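Local coordinates for protein NAD-dependent epimerase/dehydratase (Methylobacillus flagellatus KT, PDB 3GPI) that is of unknown function but belongs to the NAD-dependent epimerase/dehydratase family and probably binds a nicotinamide dinucleotide on a Rossmann-type domain, at residues Y158-I166 with Y263-L274; F106-Q115 with P127-L138. All coordinates share one frame; numbering follows the deposited sequence.

Overall arrangement
Contacts 1 and 2 illustrate how two neighbouring parallel strands, 103-109 and 149-158, of the mixed Rossmann-type sheet lead into different packing partners. Contact 2 packs the end of strand 103-109, and the loop after it, against helix 132-143. Contact 1 begins at the last residue of the adjacent strand 149-158, where the chain turns into helix 164-168 and meets helix 266-277 near the C-terminus. Backbone bonds of Phe-106 and Ser-108 to strand 149-158 join the two regions. The centres are 24 Å apart, with nearest atoms about 9 Å from each other. Arg-162 of contact 1 pairs with Asp-13, within the glycine-rich stretch that resembles a dinucleotide-binding loop; 1,2-ethanediol occupies a spot beside contact 1.

Contact 1: residues Y158-I166 with Y263-L274; sequences YGPGRLRMI and YPDYVSGYGALL. With EDO (1,2-ethanediol), chain B.
The ring of Tyr-158 lies over one face of the Tyr-270 ring in an offset stack, with centroids 4.4 Å apart and planes inclined by 28°. The closest pair is Tyr-158 CD1 and Tyr-270 CZ, 3.4 Å apart. Two oxygens approach the Tyr-270 ring at its edge, in plane: a water and 1,2-ethanediol O1, the latter hydrogen-bonded at 2.7 Å to Tyr-270 OH. The water is also hydrogen-bonded to Tyr-270 OH; it receives the amide of Met-165 and donates to Arg-162 O, so the phenol is tied to the backbone that leads into helix 164-168. Another water meets the Tyr-158 ring in plane and bridges its OH to Tyr-263 O, while His-186 packs edge-to-face with this ring.

Tyr-158 can lie across helix 266-277 because its CG sits between backbone N and carbonyl carbon (chi1 72°), and because residue 269 is glycine: Tyr-158 OH is 3.2 Å from Gly-269 CA, just where a side chain would stand. Tyr-158 ends strand 149-158 of the Rossmann-type sheet, and a type II turn from Gly-159 to Arg-162, with Gly-161 at its positive-phi position, leads to helix 164-168, which packs on helix 266-277. One turn on from Gly-269, Leu-273 packs against Tyr-158 and the turn, its CD1 3.7 Å from Tyr-158 CD1 and its CD2 3.6 Å from Pro-160 N. Leu-163 CD2 joins from the turn, 3.8 Å from Leu-273 CD1. Ile-166 runs alongside Tyr-270, pointing the other way, CG1 lying 3.8 Å from Tyr-270 CD1, and its CD1 reaches Leu-274 CD2.

Contact 2: residues F106-Q115 with P127-L138; sequences FVSSTGVYGQ and PIAKDFSGKRML
A single water is gripped from both segments: it donates to Gly-111 O at 2.6 Å and to Asp-131 OD1, and accepts from Lys-130 N at 2.9 Å. Asp-131 OD1 also takes the amide of Gly-134, 2.8 Å away and from above the carboxylate plane, which caps the start of helix 132-143. In many short-chain dehydrogenases a Tyr-x-x-x-Lys pair stands in this region; here Asp-131 and Lys-135 have that spacing, consistent with an atypical subgroup.

Farther along, Gln-115 OE1 accepts from Ile-128 N at 2.9 Å in a nearly straight bond (165°), the donor tilted 27° from the carbonyl plane. A chi2 bend in Gln-115 folds the amide back, and its NE2 reaches Pro-126 O. Cut back to alanine, this position would probably leave Ile-128 N and Pro-126 O without these partners and weaken the tie between the two loops. Gly-114 N adds a weak bond to Ile-128 O. Pro-127 CB rests off-centre against the Tyr-113 ring, 4.3 Å from its centroid, a CH-pi contact, and touches Val-112 CG2 at 3.8 Å.

Val-112 is wedged into the helix side: its CG1 meets Met-137 CB at 3.7 Å and its CB meets Leu-138 CD2. With CG opposite the backbone N (chi1 -167°) and the chain bent at the next bond, Met-137 brings SD to Phe-106 CZ at 3.7 Å, an oblique Met-aromatic contact.

Segments 106-109 and 132-138 run roughly antiparallel; strand 103-109, helix 132-143 and strand 149-158 form a beta-alpha-beta unit, with Tyr-76 of helix 71-76 covering Met-137 and Ser-109.

Contact 1: residues Y158-I166 with Y263-L274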
loop_
_atom_site.group_PDB
_atom_site.type_symbol
_atom_site.label_atom_id
_atom_site.label_comp_id
_atom_site.label_asym_id
_atom_site.label_seq_id
_atom_site.Cartn_x
_atom_site.Cartn_y
_atom_site.Cartn_z
ATOM N N TYR A 158 1.000 7.760 2.100
ATOM C CA TYR A 158 0.900 9.243 1.973
ATOM C C TYR A 158 1.538 9.627 0.671
ATOM O O TYR A 158 2.253 8.830 0.049
ATOM C CB TYR A 158 1.564 9.969 3.143
ATOM C CG TYR A 158 3.076 9.958 3.197
ATOM C CD1 TYR A 158 3.779 11.148 3.062
ATOM C CD2 TYR A 158 3.834 8.793 3.387
ATOM C CE1 TYR A 158 5.143 11.218 3.130
ATOM C CE2 TYR A 158 5.210 8.856 3.459
ATOM C CZ TYR A 158 5.877 10.063 3.341
ATOM O OH TYR A 158 7.235 10.121 3.436
ATOM N N GLY A 159 1.260 10.831 0.215
ATOM C CA GLY A 159 1.816 11.247 -1.082
ATOM C C GLY A 159 0.836 12.242 -1.665
ATOM O O GLY A 159 -0.055 12.705 -0.955
ATOM N N PRO A 160 0.949 12.541 -2.975
ATOM C CA PRO A 160 -0.016 13.445 -3.617
ATOM C C PRO A 160 -1.446 12.932 -3.452
ATOM O O PRO A 160 -1.694 11.730 -3.532
ATOM C CB PRO A 160 0.445 13.433 -5.090
ATOM C CG PRO A 160 1.907 13.080 -5.003
ATOM C CD PRO A 160 1.917 12.000 -3.933
ATOM N N GLY A 161 -2.394 13.805 -3.135
ATOM C CA GLY A 161 -3.759 13.344 -2.873
ATOM C C GLY A 161 -4.017 12.559 -1.591
ATOM O O GLY A 161 -5.153 12.119 -1.340
ATOM N N ARG A 162 -2.962 12.396 -0.773
ATOM C CA ARG A 162 -3.051 11.828 0.586
ATOM C C ARG A 162 -2.277 12.721 1.541
ATOM O O ARG A 162 -1.246 12.336 2.107
ATOM C CB ARG A 162 -2.524 10.401 0.626
ATOM C CG ARG A 162 -3.447 9.420 -0.063
ATOM C CD ARG A 162 -2.736 8.127 -0.144
ATOM N NE ARG A 162 -3.390 7.124 -0.967
ATOM C CZ ARG A 162 -4.158 6.146 -0.505
ATOM N NH1 ARG A 162 -4.452 6.051 0.794
ATOM N NH2 ARG A 162 -4.661 5.264 -1.360
ATOM N N LEU A 163 -2.795 13.935 1.690
ATOM C CA LEU A 163 -2.158 14.986 2.470
ATOM C C LEU A 163 -2.868 15.286 3.793
ATOM O O LEU A 163 -2.667 16.377 4.378
ATOM C CB LEU A 163 -2.080 16.286 1.638
ATOM C CG LEU A 163 -1.360 16.141 0.292
ATOM C CD1 LEU A 163 -1.475 17.461 -0.489
ATOM C CD2 LEU A 163 0.105 15.752 0.413
ATOM N N ARG A 164 -3.664 14.337 4.304
ATOM C CA ARG A 164 -4.360 14.544 5.582
ATOM C C ARG A 164 -3.456 15.031 6.722
ATOM O O ARG A 164 -3.865 15.892 7.492
ATOM C CB ARG A 164 -5.149 13.338 6.062
ATOM C CG ARG A 164 -6.100 13.717 7.174
ATOM C CD ARG A 164 -6.999 12.580 7.600
ATOM N NE ARG A 164 -7.356 12.738 9.011
ATOM C CZ ARG A 164 -8.396 13.432 9.464
ATOM N NH1 ARG A 164 -9.221 14.038 8.621
ATOM N NH2 ARG A 164 -8.623 13.497 10.774
ATOM N N MET A 165 -2.246 14.498 6.872
ATOM C CA MET A 165 -1.393 14.900 7.989
ATOM C C MET A 165 -0.984 16.367 7.848
ATOM O O MET A 165 -0.851 17.098 8.842
ATOM C CB MET A 165 -0.129 14.025 8.087
ATOM C CG MET A 165 -0.314 12.619 8.719
ATOM S SD MET A 165 -1.073 12.544 10.380
ATOM C CE MET A 165 -2.750 12.321 9.839
ATOM N N ILE A 166 -0.748 16.787 6.606
ATOM C CA ILE A 166 -0.381 18.192 6.327
ATOM C C ILE A 166 -1.519 19.121 6.720
ATOM O O ILE A 166 -1.263 20.167 7.356
ATOM C CB ILE A 166 0.021 18.407 4.848
ATOM C CG1 ILE A 166 1.404 17.814 4.612
ATOM C CG2 ILE A 166 0.019 19.909 4.432
ATOM C CD1 ILE A 166 1.852 17.852 3.165
ATOM N N TYR A 263 11.956 7.874 -0.460
ATOM C CA TYR A 263 11.668 8.736 0.674
ATOM C C TYR A 263 11.868 7.914 1.912
ATOM O O TYR A 263 10.915 7.318 2.430
ATOM C CB TYR A 263 10.229 9.253 0.607
ATOM C CG TYR A 263 9.929 9.976 -0.660
ATOM C CD1 TYR A 263 10.397 11.285 -0.853
ATOM C CD2 TYR A 263 9.192 9.377 -1.663
ATOM C CE1 TYR A 263 10.112 11.975 -2.026
ATOM C CE2 TYR A 263 8.924 10.051 -2.856
ATOM C CZ TYR A 263 9.375 11.347 -3.016
ATOM O OH TYR A 263 9.072 11.979 -4.209
ATOM N N PRO A 264 13.110 7.850 2.406
ATOM C CA PRO A 264 13.436 6.928 3.513
ATOM C C PRO A 264 12.640 7.227 4.783
ATOM O O PRO A 264 12.456 6.341 5.592
ATOM C CB PRO A 264 14.951 7.094 3.699
ATOM C CG PRO A 264 15.452 7.757 2.468
ATOM C CD PRO A 264 14.311 8.513 1.849
ATOM N N ASP A 265 12.194 8.470 4.962
ATOM C CA ASP A 265 11.501 8.847 6.189
ATOM C C ASP A 265 10.607 10.047 5.888
ATOM O O ASP A 265 10.638 10.613 4.778
ATOM C CB ASP A 265 12.519 9.151 7.287
ATOM C CG ASP A 265 13.552 10.131 6.823
ATOM O OD1 ASP A 265 13.160 11.234 6.444
ATOM O OD2 ASP A 265 14.741 9.755 6.735
ATOM N N TYR A 266 9.820 10.456 6.882
ATOM C CA TYR A 266 8.830 11.510 6.729
ATOM C C TYR A 266 9.463 12.868 6.371
ATOM O O TYR A 266 8.818 13.691 5.733
ATOM C CB TYR A 266 8.009 11.616 8.038
ATOM C CG TYR A 266 8.824 12.211 9.182
ATOM C CD1 TYR A 266 8.692 13.557 9.501
ATOM C CD2 TYR A 266 9.692 11.416 9.947
ATOM C CE1 TYR A 266 9.409 14.128 10.545
ATOM C CE2 TYR A 266 10.443 11.980 10.996
ATOM C CZ TYR A 266 10.261 13.327 11.298
ATOM O OH TYR A 266 10.974 13.882 12.343
ATOM N N VAL A 267 10.696 13.078 6.802
ATOM C CA VAL A 267 11.401 14.353 6.501
ATOM C C VAL A 267 11.546 14.533 4.987
ATOM O O VAL A 267 11.217 15.600 4.442
ATOM C CB VAL A 267 12.763 14.410 7.187
ATOM C CG1 VAL A 267 13.586 15.630 6.762
ATOM C CG2 VAL A 267 12.571 14.455 8.724
ATOM N N SER A 268 11.969 13.465 4.305
ATOM C CA SER A 268 12.100 13.454 2.849
ATOM C C SER A 268 10.751 13.544 2.134
ATOM O O SER A 268 10.533 14.358 1.221
ATOM C CB SER A 268 12.823 12.168 2.432
ATOM O OG SER A 268 14.123 12.189 2.981
ATOM N N GLY A 269 9.823 12.664 2.517
ATOM C CA GLY A 269 8.553 12.588 1.859
ATOM C C GLY A 269 7.697 13.825 2.062
ATOM O O GLY A 269 7.176 14.395 1.090
ATOM N N TYR A 270 7.510 14.224 3.315
ATOM C CA TYR A 270 6.728 15.425 3.540
ATOM C C TYR A 270 7.468 16.675 3.092
ATOM O O TYR A 270 6.823 17.602 2.618
ATOM C CB TYR A 270 6.239 15.516 4.981
ATOM C CG TYR A 270 5.054 14.633 5.247
ATOM C CD1 TYR A 270 3.815 14.923 4.699
ATOM C CD2 TYR A 270 5.168 13.492 6.030
ATOM C CE1 TYR A 270 2.697 14.122 4.910
ATOM C CE2 TYR A 270 4.045 12.669 6.274
ATOM C CZ TYR A 270 2.825 12.987 5.713
ATOM O OH TYR A 270 1.748 12.186 5.921
ATOM N N GLY A 271 8.792 16.678 3.200
ATOM C CA GLY A 271 9.571 17.779 2.549
ATOM C C GLY A 271 9.179 17.950 1.066
ATOM O O GLY A 271 8.870 19.074 0.600
ATOM N N ALA A 272 9.125 16.849 0.312
ATOM C CA ALA A 272 8.785 16.923 -1.116
ATOM C C ALA A 272 7.337 17.384 -1.346
ATOM O O ALA A 272 7.027 18.079 -2.314
ATOM C CB ALA A 272 9.029 15.572 -1.777
ATOM N N LEU A 273 6.436 17.049 -0.435
ATOM C CA LEU A 273 5.039 17.281 -0.717
ATOM C C LEU A 273 4.709 18.704 -0.409
ATOM O O LEU A 273 3.920 19.337 -1.133
ATOM C CB LEU A 273 4.166 16.350 0.109
ATOM C CG LEU A 273 4.179 14.897 -0.314
ATOM C CD1 LEU A 273 3.494 14.069 0.760
ATOM C CD2 LEU A 273 3.464 14.744 -1.655
ATOM N N LEU A 274 5.340 19.226 0.634
ATOM C CA LEU A 274 5.188 20.629 0.959
ATOM C C LEU A 274 5.714 21.447 -0.212
ATOM O O LEU A 274 5.028 22.358 -0.685
ATOM C CB LEU A 274 5.908 20.973 2.255
ATOM C CG LEU A 274 5.168 20.439 3.505
ATOM C CD1 LEU A 274 6.076 20.459 4.695
ATOM C CD2 LEU A 274 3.853 21.162 3.879
HETATM C C1 EDO B . 0.969 9.352 7.752
HETATM O O1 EDO B . 2.140 9.985 7.363
HETATM C C2 EDO B . 1.408 8.695 9.016
HETATM O O2 EDO B . 0.677 9.337 10.025
HETATM O O HOH W 1 8.563 7.849 3.753
HETATM O O HOH W 2 -0.714 12.767 4.856
#

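Contact 2: residues F106-Q115 with P127-L138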
loop_
_atom_site.group_PDB
_atom_site.type_symbol
_atom_site.label_atom_id
_atom_site.label_comp_id
_atom_site.label_asym_id
_atom_site.label_seq_id
_atom_site.Cartn_x
_atom_site.Cartn_y
_atom_site.Cartn_z
ATOM N N PHE A 106 -0.158 -9.213 -3.578
ATOM C CA PHE A 106 -1.392 -8.805 -2.953
ATOM C C PHE A 106 -1.097 -7.679 -1.981
ATOM O O PHE A 106 -0.270 -7.867 -1.060
ATOM C CB PHE A 106 -1.994 -10.020 -2.237
ATOM C CG PHE A 106 -3.227 -9.716 -1.442
ATOM C CD1 PHE A 106 -4.465 -9.604 -2.059
ATOM C CD2 PHE A 106 -3.145 -9.546 -0.068
ATOM C CE1 PHE A 106 -5.629 -9.296 -1.316
ATOM C CE2 PHE A 106 -4.288 -9.252 0.689
ATOM C CZ PHE A 106 -5.520 -9.121 0.073
ATOM N N VAL A 107 -1.781 -6.547 -2.149
ATOM C CA VAL A 107 -1.569 -5.397 -1.275
ATOM C C VAL A 107 -2.499 -5.531 -0.092
ATOM O O VAL A 107 -3.712 -5.404 -0.189
ATOM C CB VAL A 107 -1.777 -4.052 -1.989
ATOM C CG1 VAL A 107 -1.532 -2.886 -1.042
ATOM C CG2 VAL A 107 -0.869 -3.943 -3.235
ATOM N N SER A 108 -1.882 -5.779 1.039
ATOM C CA SER A 108 -2.598 -5.903 2.310
ATOM C C SER A 108 -2.300 -4.665 3.142
ATOM O O SER A 108 -1.839 -3.639 2.623
ATOM C CB SER A 108 -2.087 -7.160 2.968
ATOM O OG SER A 108 -2.748 -7.443 4.211
ATOM N N SER A 109 -2.550 -4.747 4.449
ATOM C CA SER A 109 -2.395 -3.620 5.350
ATOM C C SER A 109 -1.745 -4.036 6.653
ATOM O O SER A 109 -2.063 -5.106 7.176
ATOM C CB SER A 109 -3.800 -3.106 5.711
ATOM O OG SER A 109 -3.719 -2.093 6.715
ATOM N N THR A 110 -0.875 -3.193 7.212
ATOM C CA THR A 110 -0.342 -3.435 8.562
ATOM C C THR A 110 -1.419 -3.315 9.646
ATOM O O THR A 110 -1.115 -3.630 10.802
ATOM C CB THR A 110 0.848 -2.557 8.875
ATOM O OG1 THR A 110 0.467 -1.192 8.670
ATOM C CG2 THR A 110 2.043 -2.914 7.935
ATOM N N GLY A 111 -2.634 -2.910 9.287
ATOM C CA GLY A 111 -3.725 -2.846 10.291
ATOM C C GLY A 111 -4.065 -4.237 10.766
ATOM O O GLY A 111 -4.733 -4.380 11.794
ATOM N N VAL A 112 -3.611 -5.289 10.086
ATOM C CA VAL A 112 -3.834 -6.656 10.579
ATOM C C VAL A 112 -3.130 -6.880 11.891
ATOM O O VAL A 112 -3.553 -7.759 12.673
ATOM C CB VAL A 112 -3.429 -7.760 9.569
ATOM C CG1 VAL A 112 -4.241 -7.609 8.277
ATOM C CG2 VAL A 112 -1.951 -7.757 9.243
ATOM N N TYR A 113 -2.098 -6.099 12.177
ATOM C CA TYR A 113 -1.435 -6.134 13.486
ATOM C C TYR A 113 -2.252 -5.273 14.423
ATOM O O TYR A 113 -1.977 -4.077 14.581
ATOM C CB TYR A 113 -0.003 -5.581 13.386
ATOM C CG TYR A 113 0.914 -6.400 12.524
ATOM C CD1 TYR A 113 1.482 -7.581 12.993
ATOM C CD2 TYR A 113 1.256 -5.969 11.247
ATOM C CE1 TYR A 113 2.341 -8.318 12.195
ATOM C CE2 TYR A 113 2.107 -6.700 10.452
ATOM C CZ TYR A 113 2.651 -7.857 10.926
ATOM O OH TYR A 113 3.509 -8.580 10.107
ATOM N N GLY A 114 -3.274 -5.847 15.038
ATOM C CA GLY A 114 -4.129 -5.056 15.911
ATOM C C GLY A 114 -3.520 -4.927 17.306
ATOM O O GLY A 114 -4.019 -4.131 18.119
ATOM N N GLN A 115 -2.494 -5.708 17.622
ATOM C CA GLN A 115 -1.853 -5.618 18.940
ATOM C C GLN A 115 -1.210 -4.249 19.098
ATOM O O GLN A 115 -0.678 -3.688 18.136
ATOM C CB GLN A 115 -0.811 -6.709 19.160
ATOM C CG GLN A 115 0.297 -6.791 18.087
ATOM C CD GLN A 115 0.006 -7.867 17.063
ATOM O OE1 GLN A 115 -0.940 -7.788 16.268
ATOM N NE2 GLN A 115 0.849 -8.888 17.070
ATOM N N PRO A 127 0.124 -11.626 13.374
ATOM C CA PRO A 127 -0.813 -10.520 13.544
ATOM C C PRO A 127 -2.051 -10.956 14.340
ATOM O O PRO A 127 -2.594 -12.043 14.116
ATOM C CB PRO A 127 -1.219 -10.160 12.105
ATOM C CG PRO A 127 -0.996 -11.421 11.328
ATOM C CD PRO A 127 0.209 -12.054 11.963
ATOM N N ILE A 128 -2.470 -10.097 15.269
ATOM C CA ILE A 128 -3.690 -10.321 16.040
ATOM C C ILE A 128 -4.668 -9.241 15.589
ATOM O O ILE A 128 -4.551 -8.090 16.006
ATOM C CB ILE A 128 -3.419 -10.255 17.570
ATOM C CG1 ILE A 128 -2.319 -11.238 17.989
ATOM C CG2 ILE A 128 -4.726 -10.572 18.349
ATOM C CD1 ILE A 128 -2.021 -11.276 19.469
ATOM N N ALA A 129 -5.604 -9.617 14.716
ATOM C CA ALA A 129 -6.552 -8.656 14.153
ATOM C C ALA A 129 -7.532 -8.292 15.230
ATOM O O ALA A 129 -7.968 -9.165 16.000
ATOM C CB ALA A 129 -7.270 -9.232 12.948
ATOM N N LYS A 130 -7.867 -7.011 15.306
ATOM C CA LYS A 130 -8.769 -6.564 16.375
ATOM C C LYS A 130 -9.984 -5.894 15.828
ATOM O O LYS A 130 -10.788 -5.345 16.604
ATOM C CB LYS A 130 -8.098 -5.555 17.287
ATOM C CG LYS A 130 -6.632 -5.744 17.571
ATOM C CD LYS A 130 -6.331 -7.032 18.337
ATOM C CE LYS A 130 -7.472 -7.397 19.277
ATOM N NZ LYS A 130 -7.161 -8.623 20.002
ATOM N N ASP A 131 -10.115 -5.853 14.511
ATOM C CA ASP A 131 -11.329 -5.300 13.937
ATOM C C ASP A 131 -11.736 -6.048 12.693
ATOM O O ASP A 131 -10.995 -6.913 12.213
ATOM C CB ASP A 131 -11.184 -3.789 13.657
ATOM C CG ASP A 131 -10.134 -3.490 12.602
ATOM O OD1 ASP A 131 -9.452 -4.403 12.136
ATOM O OD2 ASP A 131 -9.987 -2.305 12.243
ATOM N N PHE A 132 -12.908 -5.688 12.175
ATOM C CA PHE A 132 -13.511 -6.328 11.028
ATOM C C PHE A 132 -12.625 -6.169 9.783
ATOM O O PHE A 132 -12.455 -7.109 9.003
ATOM C CB PHE A 132 -14.886 -5.666 10.860
ATOM C CG PHE A 132 -15.748 -6.228 9.773
ATOM C CD1 PHE A 132 -15.759 -7.586 9.473
ATOM C CD2 PHE A 132 -16.625 -5.369 9.082
ATOM C CE1 PHE A 132 -16.599 -8.074 8.446
ATOM C CE2 PHE A 132 -17.497 -5.863 8.070
ATOM C CZ PHE A 132 -17.455 -7.219 7.758
ATOM N N SER A 133 -12.042 -4.995 9.598
ATOM C CA SER A 133 -11.171 -4.754 8.447
ATOM C C SER A 133 -9.915 -5.644 8.475
ATOM O O SER A 133 -9.517 -6.230 7.462
ATOM C CB SER A 133 -10.819 -3.281 8.384
ATOM O OG SER A 133 -12.019 -2.510 8.427
ATOM N N GLY A 134 -9.319 -5.781 9.650
ATOM C CA GLY A 134 -8.147 -6.642 9.801
ATOM C C GLY A 134 -8.486 -8.101 9.597
ATOM O O GLY A 134 -7.710 -8.875 8.980
ATOM N N LYS A 135 -9.654 -8.506 10.097
ATOM C CA LYS A 135 -10.064 -9.899 9.976
ATOM C C LYS A 135 -10.345 -10.227 8.499
ATOM O O LYS A 135 -9.951 -11.288 8.013
ATOM C CB LYS A 135 -11.261 -10.180 10.884
ATOM C CG LYS A 135 -10.891 -10.202 12.369
ATOM C CD LYS A 135 -12.134 -10.297 13.218
ATOM C CE LYS A 135 -11.768 -10.515 14.689
ATOM N NZ LYS A 135 -12.955 -10.179 15.555
ATOM N N ARG A 136 -11.034 -9.314 7.817
ATOM C CA ARG A 136 -11.348 -9.468 6.395
ATOM C C ARG A 136 -10.054 -9.510 5.588
ATOM O O ARG A 136 -9.944 -10.237 4.607
ATOM C CB ARG A 136 -12.237 -8.311 5.901
ATOM C CG ARG A 136 -13.739 -8.454 6.307
ATOM C CD ARG A 136 -14.538 -7.253 5.829
ATOM N NE ARG A 136 -14.336 -6.056 6.663
ATOM C CZ ARG A 136 -14.822 -4.842 6.388
ATOM N NH1 ARG A 136 -14.599 -3.826 7.225
ATOM N NH2 ARG A 136 -15.563 -4.636 5.292
ATOM N N MET A 137 -9.064 -8.721 5.997
ATOM C CA MET A 137 -7.816 -8.714 5.281
ATOM C C MET A 137 -7.018 -9.995 5.447
ATOM O O MET A 137 -6.484 -10.551 4.478
ATOM C CB MET A 137 -6.984 -7.530 5.754
ATOM C CG MET A 137 -5.804 -7.247 4.863
ATOM S SD MET A 137 -6.098 -7.003 3.043
ATOM C CE MET A 137 -6.550 -5.366 2.993
ATOM N N LEU A 138 -6.967 -10.504 6.677
ATOM C CA LEU A 138 -6.320 -11.794 6.877
ATOM C C LEU A 138 -7.075 -12.931 6.140
ATOM O O LEU A 138 -6.433 -13.864 5.665
ATOM C CB LEU A 138 -6.105 -12.121 8.370
ATOM C CG LEU A 138 -5.123 -11.222 9.115
ATOM C CD1 LEU A 138 -5.180 -11.598 10.634
ATOM C CD2 LEU A 138 -3.686 -11.300 8.567
HETATM O O HOH W 3 -6.809 -5.377 13.099
#